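Local atomic coordinates of pseudouridylate synthase RPUSD4, mitochondrial (Homo sapiens, PDB entry 5UBA), a protein that catalyses isomerisation of uridine to pseudouridine in mitochondrial RNAs, including a 16S rRNA site needed for assembly of a functional mitochondrial ribosome. Residues A24-I29 with P62-M67; V38-Y43 with V272-R277; V89-W94 with L257-L262; Y177-L180 with S186-V189; H199-H204 with L250-R255. One frame throughout, in Å; residues are numbered along the deposited sequence. Where two conformers were deposited one is given.

In the fold
From the N terminus, contact 1 closes first, laying helix 15-27 against helix 57-69. It crosses contact 2, which begins on strand 36-41 within that loop and closes only near the C terminus, before helix 277-285. Contact 3 is nested inside contact 2 and joins strand 89-93 to strand 252-259. Nested in turn inside contact 3, contacts 4 and 5 follow one another: a hairpin of strands 175-182 and 186-193, then helix 200-209 against the start of strand 252-259. Contacts 2 and 3 tie the four-stranded antiparallel sheet to the larger mixed sheet, contacts 4 and 5 belong to the mixed-sheet side, and contact 1 lies about 33 Å from contact 4, centre to centre.

Contact 1: residues A24-I29 with P62-M67; sequences ALTRGI and PILAKM
Thr26 presses its methyl group CG2 onto the branch end of Leu64, with CG2 only 3.4 Å from Leu64 CD1, tighter than ordinary van der Waals contact between carbons. The two side chains slide past one another in opposite directions, so the methyls meet alongside. The same threonine methyl also faces the sulfur of Met67, one turn further along helix 57-69, with Thr26 CG2 at 3.7 Å from Met67 SD; here the two side chains cross at about a right angle. Thr26 thus sits against two residues spaced three apart on the partner helix.

The rotation of the threonine explains which branch does the touching. With chi1 at 65°, OG1 stands between the backbone N and the carbonyl carbon and hydrogen-bonds the carbonyl O of Lys23 in its own helix, leaving CG2 to face the partner. Met67, bent at its last torsion, continues along helix 15-27 onto Asn19, Ala22 and Lys23. Leu64 divides its two methyls between neighbours: CD1 takes Thr26, whereas CD2 packs on Leu92 of strand 89-93. Leu25, next to Thr26, packs on Val60 and Pro42.

The contact is apolar packing between two helices that lie side by side against one face of the four-stranded antiparallel sheet, Leu25 reaching strand 36-41 and Leu64 reaching strand 89-93, in this pseudouridine synthase domain of the RluA family.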
# COMPACT_ATOMS: atom_id res chain seq x y z
N ALA A 24 13.49 -16.38 -3.28
CA ALA A 24 13.64 -14.98 -2.90
C ALA A 24 12.74 -14.62 -1.72
O ALA A 24 13.18 -13.96 -0.80
CB ALA A 24 13.37 -14.09 -4.08
N LEU A 25 11.50 -15.09 -1.75
CA LEU A 25 10.59 -14.85 -0.63
C LEU A 25 11.05 -15.50 0.65
O LEU A 25 10.91 -14.91 1.73
CB LEU A 25 9.17 -15.27 -0.99
CG LEU A 25 8.51 -14.54 -2.15
CD1 LEU A 25 7.15 -15.11 -2.47
CD2 LEU A 25 8.44 -13.04 -1.86
N THR A 26 11.61 -16.70 0.56
CA THR A 26 12.16 -17.34 1.76
C THR A 26 13.26 -16.51 2.41
O THR A 26 13.32 -16.39 3.62
CB THR A 26 12.71 -18.78 1.49
OG1 THR A 26 13.83 -18.74 0.60
CG2 THR A 26 11.66 -19.67 0.95
N ARG A 27 14.14 -15.93 1.59
CA ARG A 27 15.22 -15.08 2.09
C ARG A 27 14.75 -13.83 2.80
O ARG A 27 15.48 -13.28 3.62
CB ARG A 27 16.21 -14.71 0.98
CG ARG A 27 17.37 -15.68 0.88
CD ARG A 27 18.38 -15.28 -0.18
NE ARG A 27 18.02 -15.85 -1.47
CZ ARG A 27 17.46 -15.21 -2.49
NH1 ARG A 27 17.17 -15.90 -3.58
NH2 ARG A 27 17.19 -13.91 -2.46
N GLY A 28 13.56 -13.35 2.46
CA GLY A 28 13.04 -12.16 3.10
C GLY A 28 11.97 -12.37 4.15
O GLY A 28 11.38 -11.40 4.62
N ILE A 29 11.71 -13.61 4.54
CA ILE A 29 10.68 -13.88 5.54
C ILE A 29 10.87 -13.03 6.78
O ILE A 29 11.98 -12.92 7.33
CB ILE A 29 10.61 -15.39 5.91
CG1 ILE A 29 9.93 -16.16 4.77
CG2 ILE A 29 9.84 -15.63 7.20
CD1 ILE A 29 10.01 -17.65 4.91
N PRO A 62 1.99 -23.05 -3.62
CA PRO A 62 2.37 -24.46 -3.45
C PRO A 62 3.90 -24.67 -3.32
O PRO A 62 4.38 -25.45 -2.48
CB PRO A 62 1.83 -25.12 -4.73
CG PRO A 62 0.78 -24.21 -5.25
CD PRO A 62 1.28 -22.83 -4.89
N ILE A 63 4.64 -23.86 -4.08
CA ILE A 63 6.09 -23.97 -4.18
C ILE A 63 6.74 -23.54 -2.86
O ILE A 63 7.57 -24.23 -2.30
CB ILE A 63 6.66 -23.08 -5.33
CG1 ILE A 63 5.99 -23.40 -6.68
CG2 ILE A 63 8.17 -23.24 -5.44
CD1 ILE A 63 6.46 -22.56 -7.84
N LEU A 64 6.35 -22.38 -2.35
CA LEU A 64 6.89 -21.87 -1.10
C LEU A 64 6.59 -22.84 0.07
O LEU A 64 7.43 -23.06 0.94
CB LEU A 64 6.32 -20.46 -0.81
CG LEU A 64 6.78 -19.71 0.43
CD1 LEU A 64 8.28 -19.51 0.43
CD2 LEU A 64 6.09 -18.36 0.51
N ALA A 65 5.39 -23.42 0.04
CA ALA A 65 4.99 -24.38 1.07
C ALA A 65 5.95 -25.56 1.12
O ALA A 65 6.45 -25.91 2.18
CB ALA A 65 3.57 -24.84 0.85
N LYS A 66 6.22 -26.14 -0.06
CA LYS A 66 7.11 -27.29 -0.16
C LYS A 66 8.56 -26.89 0.14
O LYS A 66 9.31 -27.66 0.74
CB LYS A 66 6.97 -27.97 -1.53
CG LYS A 66 5.61 -28.63 -1.72
CD LYS A 66 5.57 -29.56 -2.91
CE LYS A 66 4.16 -30.04 -3.22
NZ LYS A 66 3.62 -30.94 -2.17
N MET A 67 8.94 -25.68 -0.23
CA MET A 67 10.26 -25.17 0.07
C MET A 67 10.50 -25.05 1.57
O MET A 67 11.61 -25.26 2.04
CB MET A 67 10.45 -23.81 -0.61
CG MET A 67 11.87 -23.38 -0.81
SD MET A 67 11.80 -21.97 -1.93
CE MET A 67 11.62 -22.76 -3.52

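Contact 2: residues V38-Y43 with V272-R277; sequences VINKPY and VCKLPR
The backbones of Asn40, near the end of strand 36-41, and Cys273, just beyond strand 269-272, come within 6.9 Å of each other, CA to CA, too far for strand pairing, and their side chains span the gap. Cys273 SG stands above the flat amide of Asn40, 3.2 Å from its CG and little further from ND2 and OD1. Both side chains are extended away from their own backbone N (chi1 175° for Asn40), which brings them together from the two sides.

Off the ND2 end of the amide, close to its plane, a water completes the junction. It accepts from Asn40 ND2 at 3.0 Å and from Lys274 NZ at the same distance, and donates to Lys274 O at 2.8 Å. Lys274 bends at its last torsion (chi4 59°), and its ammonium thereby reaches the water that its own carbonyl holds. With an alanine here, the water would probably keep only its two Lys274 partners and the sulfur would lose the amide it lies over.

Cys273 is itself positioned by strand 252-259, its O bonded to His253 NE2. Contact and water together join the end of strand 36-41, in the four-stranded sheet of this RluA-family fold, to the loop between strand 269-272 and helix 277-285.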
# COMPACT_ATOMS: atom_id res chain seq x y z
N VAL A 38 5.11 -14.98 7.27
CA VAL A 38 4.93 -13.56 6.92
C VAL A 38 6.06 -13.18 5.97
O VAL A 38 7.23 -13.28 6.34
CB VAL A 38 4.92 -12.65 8.15
CG1 VAL A 38 4.60 -11.22 7.72
CG2 VAL A 38 3.93 -13.17 9.18
N ILE A 39 5.68 -12.76 4.77
CA ILE A 39 6.63 -12.38 3.72
C ILE A 39 6.68 -10.86 3.53
O ILE A 39 5.83 -10.11 4.03
CB ILE A 39 6.34 -13.07 2.38
CG1 ILE A 39 5.00 -12.65 1.81
CG2 ILE A 39 6.42 -14.59 2.54
CD1 ILE A 39 4.75 -13.14 0.41
N ASN A 40 7.70 -10.45 2.80
CA ASN A 40 7.89 -9.09 2.34
C ASN A 40 7.59 -9.08 0.85
O ASN A 40 8.41 -9.55 0.01
CB ASN A 40 9.31 -8.66 2.66
CG ASN A 40 9.65 -7.29 2.12
OD1 ASN A 40 8.82 -6.65 1.49
ND2 ASN A 40 10.88 -6.85 2.36
N LYS A 41 6.40 -8.62 0.48
CA LYS A 41 5.98 -8.70 -0.91
C LYS A 41 6.79 -7.71 -1.74
O LYS A 41 6.86 -6.54 -1.40
CB LYS A 41 4.48 -8.42 -1.11
CG LYS A 41 3.99 -8.79 -2.50
CD LYS A 41 2.57 -8.35 -2.82
CE LYS A 41 2.45 -6.91 -3.18
NZ LYS A 41 3.25 -6.41 -4.36
N PRO A 42 7.43 -8.20 -2.81
CA PRO A 42 8.19 -7.25 -3.64
C PRO A 42 7.33 -6.34 -4.50
O PRO A 42 6.17 -6.66 -4.84
CB PRO A 42 9.07 -8.15 -4.52
CG PRO A 42 8.45 -9.47 -4.47
CD PRO A 42 7.63 -9.59 -3.22
N TYR A 43 7.92 -5.20 -4.86
CA TYR A 43 7.31 -4.26 -5.74
C TYR A 43 6.95 -4.89 -7.08
O TYR A 43 7.77 -5.59 -7.70
CB TYR A 43 8.22 -3.06 -5.98
CG TYR A 43 7.58 -2.00 -6.85
CD1 TYR A 43 6.70 -1.07 -6.32
CD2 TYR A 43 7.80 -1.99 -8.24
CE1 TYR A 43 6.08 -0.12 -7.12
CE2 TYR A 43 7.18 -1.03 -9.03
CZ TYR A 43 6.32 -0.11 -8.46
OH TYR A 43 5.70 0.85 -9.21
N VAL A 272 6.70 -5.83 11.48
CA VAL A 272 7.20 -4.62 10.82
C VAL A 272 8.21 -5.02 9.75
O VAL A 272 9.03 -5.91 9.99
CB VAL A 272 7.84 -3.65 11.83
CG1 VAL A 272 8.50 -2.45 11.12
CG2 VAL A 272 6.79 -3.17 12.83
N CYS A 273 8.14 -4.34 8.59
CA CYS A 273 8.98 -4.61 7.42
C CYS A 273 9.83 -3.40 7.06
O CYS A 273 9.32 -2.28 6.92
CB CYS A 273 8.10 -4.98 6.20
SG CYS A 273 9.03 -5.61 4.81
N LYS A 274 11.13 -3.65 6.85
CA LYS A 274 12.02 -2.63 6.32
C LYS A 274 11.49 -2.02 5.03
O LYS A 274 10.84 -2.69 4.21
CB LYS A 274 13.42 -3.22 6.01
CG LYS A 274 13.46 -4.21 4.86
CD LYS A 274 14.84 -4.82 4.63
CE LYS A 274 14.80 -5.87 3.52
NZ LYS A 274 14.31 -5.33 2.22
N LEU A 275 11.86 -0.76 4.80
CA LEU A 275 11.53 -0.13 3.54
C LEU A 275 12.36 -0.72 2.41
O LEU A 275 13.53 -1.12 2.65
CB LEU A 275 11.83 1.37 3.59
CG LEU A 275 10.92 2.25 4.44
CD1 LEU A 275 11.55 3.62 4.65
CD2 LEU A 275 9.56 2.36 3.79
N PRO A 276 11.82 -0.76 1.20
CA PRO A 276 12.63 -1.19 0.05
C PRO A 276 13.75 -0.20 -0.22
O PRO A 276 13.62 0.99 0.06
CB PRO A 276 11.65 -1.23 -1.12
CG PRO A 276 10.32 -0.88 -0.59
CD PRO A 276 10.43 -0.44 0.82
N ARG A 277 14.86 -0.69 -0.76
CA ARG A 277 16.00 0.18 -1.02
C ARG A 277 15.65 1.38 -1.91
O ARG A 277 16.14 2.49 -1.66
CB ARG A 277 17.16 -0.64 -1.58
CG ARG A 277 17.85 -1.47 -0.51
CD ARG A 277 18.59 -0.61 0.50
O HOH W 1 11.62 -4.02 1.85

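Contact 3: residues V89-W94 with L257-L262; sequences VMVLAW and LILPAL
Leu257 is the centre of this contact, its methyl CD1 lodged between Val89 and Val91, two residues on the same side of strand 89-93. CD1 is 3.7 Å from Val89 CG1 and likewise 3.7 Å from Val91 CG2. The two valines lean toward each other to make the seat: in Val89 the touching methyl is the one beside the carbonyl carbon, whereas in Val91 it is the one beside the backbone N, so both tilt inward over the intervening Met90. Leu257 reaches them with CG turned to the side of its own backbone N (chi1 -79°). Against Val89 it slides past in the opposite direction, which also brings Leu257 CG to 3.9 Å from Val89 CG1; against Val91 it crosses at a slant.

The strands themselves are not paired here. Their axes approach no closer than 9.3 Å and run 33° apart. At the near end Val89 N probably hydrogen-bonds Ala254 O, and from there strand 89-93 parts from strand 252-259 to join the four-stranded antiparallel sheet, while strand 252-259 stays in the mixed sheet of the pseudouridine synthase fold. The aliphatic side chains fill the wedge between the diverging strands.

Further along, Val91 CG2 meets the next inward-facing residue more loosely, at 4.4 Å from Leu259 CD1. Val91 is backed by Leu36 and Val89 by Val38, both on the adjoining strand 36-41; Val89 also touches Cys273. The backbone N of Val91 bonds His80 NE2, and Leu259 packs on Val111.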
# COMPACT_ATOMS: atom_id res chain seq x y z
N VAL A 89 4.57 -5.98 4.27
CA VAL A 89 4.11 -7.08 5.13
C VAL A 89 2.90 -7.81 4.55
O VAL A 89 1.86 -7.22 4.25
CB VAL A 89 3.71 -6.58 6.55
CG1 VAL A 89 3.26 -7.77 7.40
CG2 VAL A 89 4.86 -5.90 7.25
N MET A 90 3.05 -9.12 4.38
CA MET A 90 1.97 -9.95 3.86
C MET A 90 1.96 -11.29 4.61
O MET A 90 2.95 -12.03 4.60
CB MET A 90 2.09 -10.14 2.35
CG MET A 90 0.93 -10.92 1.75
SD MET A 90 1.13 -11.01 -0.03
CE MET A 90 -0.26 -12.07 -0.42
N VAL A 91 0.82 -11.59 5.24
CA VAL A 91 0.63 -12.76 6.08
C VAL A 91 0.00 -13.91 5.27
O VAL A 91 -1.01 -13.74 4.59
CB VAL A 91 -0.31 -12.43 7.26
CG1 VAL A 91 -0.55 -13.66 8.12
CG2 VAL A 91 0.24 -11.30 8.10
N LEU A 92 0.65 -15.06 5.35
CA LEU A 92 0.17 -16.31 4.79
C LEU A 92 -0.03 -17.29 5.93
O LEU A 92 0.61 -17.19 6.96
CB LEU A 92 1.22 -16.89 3.83
CG LEU A 92 1.73 -15.98 2.73
CD1 LEU A 92 2.85 -16.63 1.92
CD2 LEU A 92 0.60 -15.59 1.82
N ALA A 93 -0.94 -18.26 5.74
CA ALA A 93 -1.21 -19.28 6.74
C ALA A 93 -1.08 -20.69 6.19
O ALA A 93 -1.50 -20.95 5.07
CB ALA A 93 -2.60 -19.12 7.30
N TRP A 94 -0.58 -21.58 7.03
CA TRP A 94 -0.48 -23.00 6.67
C TRP A 94 -1.84 -23.70 6.53
O TRP A 94 -2.04 -24.49 5.61
CB TRP A 94 0.34 -23.71 7.75
CG TRP A 94 1.77 -23.38 7.70
CD1 TRP A 94 2.51 -22.69 8.62
CD2 TRP A 94 2.68 -23.74 6.66
NE1 TRP A 94 3.82 -22.59 8.20
CE2 TRP A 94 3.94 -23.22 6.99
CE3 TRP A 94 2.53 -24.44 5.45
CZ2 TRP A 94 5.08 -23.40 6.17
CZ3 TRP A 94 3.66 -24.62 4.64
CH2 TRP A 94 4.90 -24.09 5.01
N LEU A 257 1.83 -4.45 10.62
CA LEU A 257 0.54 -5.06 10.93
C LEU A 257 0.55 -5.49 12.37
O LEU A 257 1.51 -6.13 12.79
CB LEU A 257 0.32 -6.34 10.11
CG LEU A 257 -0.12 -6.28 8.68
CD1 LEU A 257 -0.36 -7.70 8.17
CD2 LEU A 257 -1.39 -5.44 8.49
N ILE A 258 -0.49 -5.16 13.12
CA ILE A 258 -0.60 -5.66 14.50
C ILE A 258 -1.85 -6.55 14.52
O ILE A 258 -2.96 -6.07 14.29
CB ILE A 258 -0.68 -4.54 15.56
CG1 ILE A 258 0.48 -3.54 15.38
CG2 ILE A 258 -0.67 -5.17 16.96
CD1 ILE A 258 0.38 -2.34 16.30
N LEU A 259 -1.63 -7.85 14.73
CA LEU A 259 -2.69 -8.86 14.72
C LEU A 259 -2.99 -9.20 16.17
O LEU A 259 -2.07 -9.43 16.95
CB LEU A 259 -2.23 -10.15 14.04
CG LEU A 259 -2.02 -10.22 12.54
CD1 LEU A 259 -1.35 -11.54 12.17
CD2 LEU A 259 -3.36 -10.13 11.85
N PRO A 260 -4.28 -9.28 16.54
CA PRO A 260 -4.60 -9.80 17.87
C PRO A 260 -4.20 -11.26 18.00
O PRO A 260 -3.90 -11.93 17.00
CB PRO A 260 -6.12 -9.60 17.98
CG PRO A 260 -6.61 -9.44 16.60
CD PRO A 260 -5.47 -8.97 15.74
N ALA A 261 -4.17 -11.75 19.24
CA ALA A 261 -3.77 -13.14 19.52
C ALA A 261 -4.66 -14.14 18.77
O ALA A 261 -5.87 -13.96 18.68
CB ALA A 261 -3.81 -13.42 21.01
N LEU A 262 -4.03 -15.17 18.20
CA LEU A 262 -4.74 -16.16 17.38
C LEU A 262 -5.14 -17.39 18.18
O LEU A 262 -6.20 -17.97 17.95
CB LEU A 262 -3.87 -16.55 16.17
CG LEU A 262 -3.71 -15.45 15.10
CD1 LEU A 262 -2.62 -15.82 14.11
CD2 LEU A 262 -5.03 -15.18 14.38

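Contact 4: residues Y177-L180 with S186-V189; sequences YQVL and SALV
Leu180 and Leu188 are joined across a beta hairpin by the bond from Leu180 N to Leu188 O, 2.8 Å long with an N-H...O angle of 161°. The strands are strongly twisted, their short segments running 120° apart. Next to this bond, Val179 and Val189 form an antiparallel non-hydrogen-bonded pair, their side chains on the same face of the sheet, with Val179 CG2 at 4.3 Å from Val189 CG2. The other branch of Val179 turns to Ala187, CG1 to CB again 4.3 Å. The leucines make a separate apolar contact: Leu180 CD1 lies 4.1 Å from Leu188 CD2 as the two side chains pass at a slant.

Val189 also reaches further back along strand 175-182. Its CG1, extended away from the backbone N (chi1 -174°), lies 3.7 Å from Gln178 O and touches Tyr177 CB.

Around this first shell, Tyr177 is tethered by its hydroxyl to the carbonyl O of Pro125, and Val189 and Ala187 both pack on Thr119 of strand 112-120, which pairs with the hairpin's second strand. Leu180 meets Trp116 of that same strand. At the turn, Thr183 OG1 bonds Ser186 N.

Gln178, which is exposed, curls forward along its own strand: its NE2 donates to the O of the next residue, Val179 O, at 2.9 Å, with the acceptor oxygen close to the plane of the glutamine amide.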
# COMPACT_ATOMS: atom_id res chain seq x y z
N TYR A 177 -4.08 9.68 9.02
CA TYR A 177 -2.73 9.99 8.55
C TYR A 177 -1.97 10.87 9.49
O TYR A 177 -2.56 11.63 10.25
CB TYR A 177 -2.77 10.63 7.16
CG TYR A 177 -3.28 12.05 7.17
CD1 TYR A 177 -4.64 12.33 7.08
CD2 TYR A 177 -2.38 13.11 7.28
CE1 TYR A 177 -5.10 13.65 7.11
CE2 TYR A 177 -2.83 14.42 7.29
CZ TYR A 177 -4.19 14.67 7.20
OH TYR A 177 -4.66 16.00 7.23
N GLN A 178 -0.65 10.77 9.43
CA GLN A 178 0.25 11.56 10.24
C GLN A 178 1.52 11.77 9.45
O GLN A 178 2.20 10.79 9.09
CB GLN A 178 0.59 10.80 11.52
CG GLN A 178 1.70 11.37 12.36
CD GLN A 178 1.32 12.65 13.02
OE1 GLN A 178 0.47 12.65 13.91
NE2 GLN A 178 1.95 13.75 12.61
N VAL A 179 1.89 13.02 9.21
CA VAL A 179 3.20 13.31 8.64
C VAL A 179 4.28 12.92 9.65
O VAL A 179 4.21 13.33 10.82
CB VAL A 179 3.33 14.79 8.23
CG1 VAL A 179 4.78 15.14 7.91
CG2 VAL A 179 2.38 15.11 7.08
N LEU A 180 5.28 12.16 9.19
CA LEU A 180 6.43 11.76 10.00
C LEU A 180 7.65 12.66 9.81
O LEU A 180 8.45 12.86 10.73
CB LEU A 180 6.84 10.34 9.65
CG LEU A 180 5.80 9.26 9.93
CD1 LEU A 180 6.36 7.90 9.48
CD2 LEU A 180 5.38 9.28 11.40
N SER A 186 7.89 17.90 0.06
CA SER A 186 7.70 16.45 0.12
C SER A 186 7.36 16.06 1.54
O SER A 186 7.75 16.77 2.48
CB SER A 186 9.00 15.70 -0.25
OG SER A 186 9.47 16.06 -1.53
N ALA A 187 6.69 14.92 1.72
CA ALA A 187 6.52 14.35 3.03
C ALA A 187 6.63 12.83 3.08
O ALA A 187 6.32 12.17 2.10
CB ALA A 187 5.20 14.79 3.62
N LEU A 188 7.10 12.31 4.21
CA LEU A 188 6.94 10.90 4.57
C LEU A 188 5.72 10.86 5.46
O LEU A 188 5.69 11.55 6.50
CB LEU A 188 8.17 10.39 5.31
CG LEU A 188 8.07 8.96 5.86
CD1 LEU A 188 7.82 7.94 4.76
CD2 LEU A 188 9.31 8.61 6.68
N VAL A 189 4.72 10.05 5.09
CA VAL A 189 3.43 10.06 5.75
C VAL A 189 3.07 8.64 6.19
O VAL A 189 3.16 7.71 5.39
CB VAL A 189 2.31 10.60 4.84
CG1 VAL A 189 0.98 10.73 5.58
CG2 VAL A 189 2.70 11.93 4.19

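Contact 5: residues H199-H204 with L250-R255; sequences HQLRVH and LHLHAR
Arg202 and Leu250 meet at a slant, the leucine methyl CD2 sitting over one face of the guanidinium, 3.9 Å above its plane and offset toward the rim. NE is the closest guanidinium atom, at 4.1 Å from Leu250 CD2. The arginine follows its helix with chi1 at -66° and then bends at chi3 (71°), which carries the flat group across to the leucine. Its NH1 stands 3.5 Å above the ring of His199, the N-cap of helix 200-209, again offset toward the rim.

One residue earlier, Leu201 meets Leu252 at about a right angle, methyl to methyl, with Leu201 CD1 at 4.1 Å from Leu252 CD1. The aliphatic part of Arg202 adds a looser contact, CG to Leu252 CD2.

NH2 of the buried arginine forms a salt bridge with Asp216 OD1, and the arginine side chain is about 5 Å from that of Asp83, the active-site aspartate by similarity with relatives. A leucine in its place lacks the guanidinium, and Asp216 would probably be left without its charged mate and Leu250 without the flat surface it covers.

Helix 200-209 here lies over the mixed sheet: Leu201 also packs on Leu191 and Pro193 of strand 186-193 and, together with Leu252, on Tyr115 of strand 112-120, the antiparallel neighbour of strand 252-259.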
# COMPACT_ATOMS: atom_id res chain seq x y z
N HIS A 199 -7.76 1.06 -3.46
CA HIS A 199 -7.02 2.29 -3.72
C HIS A 199 -7.33 3.44 -2.76
O HIS A 199 -7.02 4.59 -3.05
CB HIS A 199 -7.16 2.76 -5.17
CG HIS A 199 -6.49 1.86 -6.14
ND1 HIS A 199 -6.62 2.03 -7.50
CD2 HIS A 199 -5.70 0.78 -5.96
CE1 HIS A 199 -5.91 1.10 -8.12
NE2 HIS A 199 -5.35 0.32 -7.21
N GLN A 200 -7.88 3.14 -1.58
CA GLN A 200 -8.32 4.23 -0.72
C GLN A 200 -7.20 5.15 -0.30
O GLN A 200 -7.40 6.33 -0.24
CB GLN A 200 -9.15 3.76 0.47
CG GLN A 200 -8.45 3.17 1.66
CD GLN A 200 -9.41 3.07 2.84
OE1 GLN A 200 -10.31 2.24 2.79
NE2 GLN A 200 -9.25 3.90 3.87
N LEU A 201 -6.02 4.62 0.01
CA LEU A 201 -4.90 5.50 0.44
C LEU A 201 -4.49 6.46 -0.66
O LEU A 201 -4.25 7.66 -0.41
CB LEU A 201 -3.68 4.70 0.91
CG LEU A 201 -3.93 3.75 2.09
CD1 LEU A 201 -2.65 3.04 2.47
CD2 LEU A 201 -4.53 4.48 3.27
N ARG A 202 -4.38 5.93 -1.87
CA ARG A 202 -3.99 6.73 -3.02
C ARG A 202 -5.02 7.79 -3.35
O ARG A 202 -4.65 8.94 -3.63
CB ARG A 202 -3.72 5.83 -4.22
CG ARG A 202 -2.51 4.94 -4.02
CD ARG A 202 -2.49 3.81 -5.01
NE ARG A 202 -2.20 4.28 -6.35
CZ ARG A 202 -2.13 3.50 -7.42
NH1 ARG A 202 -2.34 2.19 -7.30
NH2 ARG A 202 -1.86 4.02 -8.61
N VAL A 203 -6.28 7.42 -3.33
CA VAL A 203 -7.38 8.34 -3.68
C VAL A 203 -7.56 9.38 -2.58
O VAL A 203 -7.65 10.58 -2.85
CB VAL A 203 -8.66 7.56 -4.00
CG1 VAL A 203 -9.88 8.48 -4.20
CG2 VAL A 203 -8.44 6.69 -5.23
N HIS A 204 -7.55 8.95 -1.33
CA HIS A 204 -7.66 9.93 -0.24
C HIS A 204 -6.51 10.93 -0.23
O HIS A 204 -6.71 12.12 -0.03
CB HIS A 204 -7.78 9.22 1.09
CG HIS A 204 -9.17 8.78 1.41
ND1 HIS A 204 -9.45 8.00 2.50
CD2 HIS A 204 -10.36 9.07 0.83
CE1 HIS A 204 -10.76 7.83 2.58
NE2 HIS A 204 -11.34 8.46 1.58
N LEU A 250 5.58 3.74 -7.80
CA LEU A 250 4.80 4.13 -6.61
C LEU A 250 5.62 3.90 -5.34
O LEU A 250 6.38 2.94 -5.26
CB LEU A 250 3.52 3.33 -6.54
CG LEU A 250 2.46 3.84 -5.56
CD1 LEU A 250 1.81 5.14 -6.03
CD2 LEU A 250 1.43 2.75 -5.38
N HIS A 251 5.49 4.80 -4.36
CA HIS A 251 6.16 4.73 -3.07
C HIS A 251 5.11 4.51 -1.98
O HIS A 251 4.78 5.43 -1.22
CB HIS A 251 6.98 5.99 -2.78
CG HIS A 251 8.23 6.10 -3.61
ND1 HIS A 251 8.20 6.18 -4.99
CD2 HIS A 251 9.52 6.16 -3.25
CE1 HIS A 251 9.45 6.28 -5.43
NE2 HIS A 251 10.26 6.24 -4.40
N LEU A 252 4.62 3.28 -1.89
CA LEU A 252 3.60 2.89 -0.89
C LEU A 252 3.98 1.54 -0.29
O LEU A 252 3.95 0.53 -1.00
CB LEU A 252 2.22 2.85 -1.52
CG LEU A 252 1.06 2.41 -0.60
CD1 LEU A 252 0.92 3.37 0.58
CD2 LEU A 252 -0.24 2.34 -1.36
N HIS A 253 4.34 1.55 0.98
CA HIS A 253 4.88 0.40 1.69
C HIS A 253 3.97 -0.00 2.87
O HIS A 253 3.64 0.84 3.72
CB HIS A 253 6.26 0.76 2.22
CG HIS A 253 6.93 -0.32 3.00
ND1 HIS A 253 7.31 -1.53 2.44
CD2 HIS A 253 7.31 -0.36 4.30
CE1 HIS A 253 7.92 -2.25 3.37
NE2 HIS A 253 7.92 -1.57 4.50
N ALA A 254 3.62 -1.29 2.92
CA ALA A 254 2.91 -1.86 4.07
C ALA A 254 3.97 -2.11 5.14
O ALA A 254 4.71 -3.10 5.12
CB ALA A 254 2.19 -3.14 3.66
N ARG A 255 4.07 -1.13 6.04
CA ARG A 255 5.11 -1.07 7.04
C ARG A 255 4.87 -1.97 8.23
O ARG A 255 5.81 -2.56 8.78
CB ARG A 255 5.24 0.39 7.52
CG ARG A 255 6.18 0.61 8.67
CD ARG A 255 7.60 0.34 8.27
NE ARG A 255 8.51 0.81 9.30
CZ ARG A 255 9.83 0.73 9.21
NH1 ARG A 255 10.41 0.20 8.14
NH2 ARG A 255 10.57 1.22 10.21